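Local coordinates for protein terminase large subunit (Thermus phage G20c, PDB 5M1P) that cuts viral DNA with its nuclease domain, part of an ATP-driven motor subunit that translocates the phage genome into empty capsids, at residues A[10-21]-A[136-146]. Sequence-based numbering, arbitrary orientation.
Sequences GLDMLILLPYER and MEKGQVAVPND
Leu14 wedges CD1 between Val141 and Val143, while CD2 rests on Val143 CG2. Its CG stands anti to the backbone N (chi1 -177°), which brings CD1 to 3.4 Å from Val141 CG1, tighter than usual van der Waals contact. Helix 147-154 closes over this knob through Leu150. Beside it, Met136 runs along Leu11, its SD 3.9 Å from Leu11 CD1. Met13 curls the other way: bent at chi2 and chi3, it lays CB and CG over the carbonyls that end helix 122-137 and sets its CE on the bare CA of Gly139, the positive-phi residue of a Schellman motif. A water accepts the N-H of Val141 and lies close to the carbonyl oxygens of Met13 and Met136, linking the 3-10 turn, the helix end and Val141.

From there 15-17 and 142-144 pair in parallel. Ile15 N donates to Val141 O (3.0 Å), Val143 N to Ile15 O, Leu17 N to Val143 O and Asn145 N to Leu17 O. Ile15 and Leu17 bracket the small Ala142, its CB 3.7 Å from Ile15 CB and 3.8 Å from Leu17 CD1. Just after its strand, Asn145 lays its amide against Leu16 CB, and Tyr19 reaches back so that CD1 meets Pro144 CB and Asn145 O lies at the CE1 edge, near the ring plane. Asp146, the N-cap of helix 147-154, receives Arg21 NH2 on OD1 (2.8 Å), a salt bridge whose hydrogen bond is weak and bent (123°). Water bridges Tyr19 OH to Asn145 O. The pairing of 15-22 with 142-144 extends the five-stranded core of the RNase H-like nuclease fold beyond strand 61-69, with 142-144 outermost on that side, a parallel edge strand entered from one helix and left through another.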
# COMPACT_ATOMS: atom_id res chain seq x y z
N GLY A 10 16.97 3.60 3.15
CA GLY A 10 16.71 5.03 2.99
C GLY A 10 15.59 5.60 3.82
O GLY A 10 15.09 6.66 3.48
N LEU A 11 15.23 4.96 4.93
CA LEU A 11 14.14 5.44 5.81
C LEU A 11 14.40 6.86 6.33
O LEU A 11 13.46 7.62 6.55
CB LEU A 11 13.94 4.47 6.99
CG LEU A 11 12.59 4.44 7.71
CD1 LEU A 11 11.48 4.02 6.76
CD2 LEU A 11 12.64 3.48 8.89
N ASP A 12 15.67 7.22 6.48
CA ASP A 12 16.04 8.57 6.88
C ASP A 12 15.60 9.66 5.90
O ASP A 12 15.50 10.81 6.28
CB ASP A 12 17.56 8.67 7.08
CG ASP A 12 18.34 8.33 5.81
OD1 ASP A 12 18.27 7.15 5.36
OD2 ASP A 12 19.02 9.22 5.27
N MET A 13 15.38 9.29 4.64
CA MET A 13 14.91 10.22 3.61
C MET A 13 13.40 10.23 3.40
O MET A 13 12.90 11.01 2.57
CB MET A 13 15.62 9.93 2.28
CG MET A 13 17.09 10.31 2.29
SD MET A 13 17.31 12.09 2.47
CE MET A 13 16.36 12.79 1.13
N LEU A 14 12.67 9.41 4.14
CA LEU A 14 11.21 9.37 4.08
C LEU A 14 10.66 10.70 4.61
O LEU A 14 11.06 11.14 5.68
CB LEU A 14 10.70 8.21 4.94
CG LEU A 14 9.22 7.90 4.99
CD1 LEU A 14 8.74 7.43 3.63
CD2 LEU A 14 8.96 6.84 6.05
N ILE A 15 9.80 11.34 3.83
CA ILE A 15 9.13 12.57 4.26
C ILE A 15 7.92 12.19 5.10
O ILE A 15 7.13 11.31 4.72
CB ILE A 15 8.72 13.44 3.07
CG1 ILE A 15 9.98 13.93 2.37
CG2 ILE A 15 7.85 14.62 3.52
CD1 ILE A 15 9.74 14.49 0.99
N LEU A 16 7.80 12.85 6.24
CA LEU A 16 6.78 12.54 7.22
C LEU A 16 5.75 13.64 7.22
O LEU A 16 6.09 14.82 7.32
CB LEU A 16 7.44 12.41 8.59
CG LEU A 16 8.63 11.45 8.65
CD1 LEU A 16 9.16 11.39 10.08
CD2 LEU A 16 8.25 10.06 8.17
N LEU A 17 4.49 13.25 7.11
CA LEU A 17 3.39 14.18 6.89
C LEU A 17 2.38 14.15 8.04
O LEU A 17 1.97 13.07 8.48
CB LEU A 17 2.64 13.81 5.62
CG LEU A 17 3.47 13.72 4.33
CD1 LEU A 17 2.64 13.10 3.21
CD2 LEU A 17 3.98 15.09 3.95
N PRO A 18 1.94 15.33 8.51
CA PRO A 18 0.88 15.33 9.51
C PRO A 18 -0.44 14.89 8.89
O PRO A 18 -0.61 14.97 7.67
CB PRO A 18 0.83 16.79 9.96
CG PRO A 18 1.22 17.54 8.74
CD PRO A 18 2.25 16.69 8.04
N TYR A 19 -1.35 14.39 9.71
CA TYR A 19 -2.63 13.91 9.22
C TYR A 19 -3.70 14.09 10.28
O TYR A 19 -3.40 14.34 11.45
CB TYR A 19 -2.55 12.42 8.82
CG TYR A 19 -2.13 11.51 9.96
CD1 TYR A 19 -0.78 11.28 10.23
CD2 TYR A 19 -3.07 10.90 10.80
CE1 TYR A 19 -0.38 10.47 11.29
CE2 TYR A 19 -2.68 10.08 11.86
CZ TYR A 19 -1.33 9.88 12.10
OH TYR A 19 -0.92 9.07 13.14
N GLU A 20 -4.95 13.93 9.85
CA GLU A 20 -6.09 13.85 10.76
C GLU A 20 -6.61 12.42 10.70
O GLU A 20 -6.85 11.88 9.62
CB GLU A 20 -7.20 14.80 10.33
CG GLU A 20 -8.33 14.91 11.35
CD GLU A 20 -9.47 15.82 10.91
OE1 GLU A 20 -9.59 16.12 9.70
OE2 GLU A 20 -10.26 16.21 11.80
N ARG A 21 -6.76 11.79 11.86
CA ARG A 21 -7.38 10.47 11.93
C ARG A 21 -8.90 10.66 11.83
O ARG A 21 -9.50 11.30 12.70
CB ARG A 21 -6.98 9.73 13.21
CG ARG A 21 -7.30 8.24 13.20
CD ARG A 21 -6.66 7.51 14.37
NE ARG A 21 -5.19 7.50 14.32
CZ ARG A 21 -4.41 6.51 13.85
NH1 ARG A 21 -4.92 5.39 13.34
NH2 ARG A 21 -3.08 6.66 13.88
N MET A 136 12.36 6.03 -2.09
CA MET A 136 12.50 6.48 -0.71
C MET A 136 13.87 7.11 -0.47
O MET A 136 13.96 8.21 0.09
CB MET A 136 12.28 5.34 0.27
CG MET A 136 12.10 5.81 1.70
SD MET A 136 11.97 4.46 2.89
CE MET A 136 10.45 3.68 2.34
N GLU A 137 14.93 6.43 -0.90
CA GLU A 137 16.28 6.97 -0.73
C GLU A 137 16.44 8.29 -1.47
O GLU A 137 17.13 9.18 -0.98
CB GLU A 137 17.34 5.96 -1.20
CG GLU A 137 18.77 6.47 -1.10
CD GLU A 137 19.19 6.76 0.33
OE1 GLU A 137 19.61 7.91 0.62
OE2 GLU A 137 19.11 5.84 1.17
N LYS A 138 15.74 8.43 -2.60
CA LYS A 138 15.76 9.67 -3.37
C LYS A 138 14.92 10.81 -2.79
O LYS A 138 14.84 11.87 -3.41
CB LYS A 138 15.31 9.38 -4.80
CG LYS A 138 16.29 8.54 -5.60
CD LYS A 138 15.84 8.41 -7.05
CE LYS A 138 16.88 7.75 -7.92
NZ LYS A 138 16.28 7.24 -9.19
N GLY A 139 14.28 10.60 -1.64
CA GLY A 139 13.50 11.63 -0.99
C GLY A 139 12.17 11.90 -1.66
O GLY A 139 11.63 13.00 -1.54
N GLN A 140 11.64 10.91 -2.38
CA GLN A 140 10.39 11.08 -3.14
C GLN A 140 9.16 10.40 -2.53
O GLN A 140 8.05 10.52 -3.06
CB GLN A 140 10.63 10.60 -4.58
CG GLN A 140 11.65 11.47 -5.30
CD GLN A 140 11.87 11.09 -6.74
OE1 GLN A 140 11.41 11.79 -7.65
NE2 GLN A 140 12.57 9.99 -6.97
N VAL A 141 9.34 9.72 -1.40
CA VAL A 141 8.25 9.03 -0.71
C VAL A 141 7.86 9.86 0.50
O VAL A 141 8.72 10.29 1.28
CB VAL A 141 8.67 7.60 -0.31
CG1 VAL A 141 7.56 6.88 0.46
CG2 VAL A 141 9.03 6.78 -1.54
N ALA A 142 6.56 10.15 0.62
CA ALA A 142 6.03 10.95 1.70
C ALA A 142 4.77 10.29 2.23
O ALA A 142 3.82 10.06 1.48
CB ALA A 142 5.74 12.36 1.20
N VAL A 143 4.78 9.94 3.52
CA VAL A 143 3.73 9.16 4.14
C VAL A 143 3.20 9.81 5.42
O VAL A 143 3.89 10.64 6.01
CB VAL A 143 4.22 7.73 4.48
CG1 VAL A 143 4.74 7.04 3.23
CG2 VAL A 143 5.29 7.70 5.57
N PRO A 144 1.99 9.42 5.87
CA PRO A 144 1.52 9.89 7.16
C PRO A 144 2.50 9.53 8.27
O PRO A 144 3.00 8.41 8.31
CB PRO A 144 0.20 9.15 7.35
CG PRO A 144 -0.24 8.76 5.99
CD PRO A 144 1.02 8.51 5.22
N ASN A 145 2.79 10.49 9.14
CA ASN A 145 3.77 10.33 10.20
C ASN A 145 3.12 9.57 11.35
O ASN A 145 2.81 10.12 12.42
CB ASN A 145 4.28 11.72 10.62
CG ASN A 145 5.46 11.66 11.56
OD1 ASN A 145 5.94 10.57 11.92
ND2 ASN A 145 5.95 12.82 11.95
N ASP A 146 2.95 8.28 11.13
CA ASP A 146 2.22 7.41 12.02
C ASP A 146 3.19 6.31 12.42
O ASP A 146 3.77 5.66 11.55
CB ASP A 146 1.02 6.83 11.29
CG ASP A 146 0.27 5.83 12.12
OD1 ASP A 146 -0.45 6.24 13.06
OD2 ASP A 146 0.42 4.63 11.84
O HOH W 1 20.33 8.38 3.08
O HOH W 2 11.60 9.48 0.49
O HOH W 3 1.18 9.92 14.68
O HOH W 4 -2.16 3.71 12.39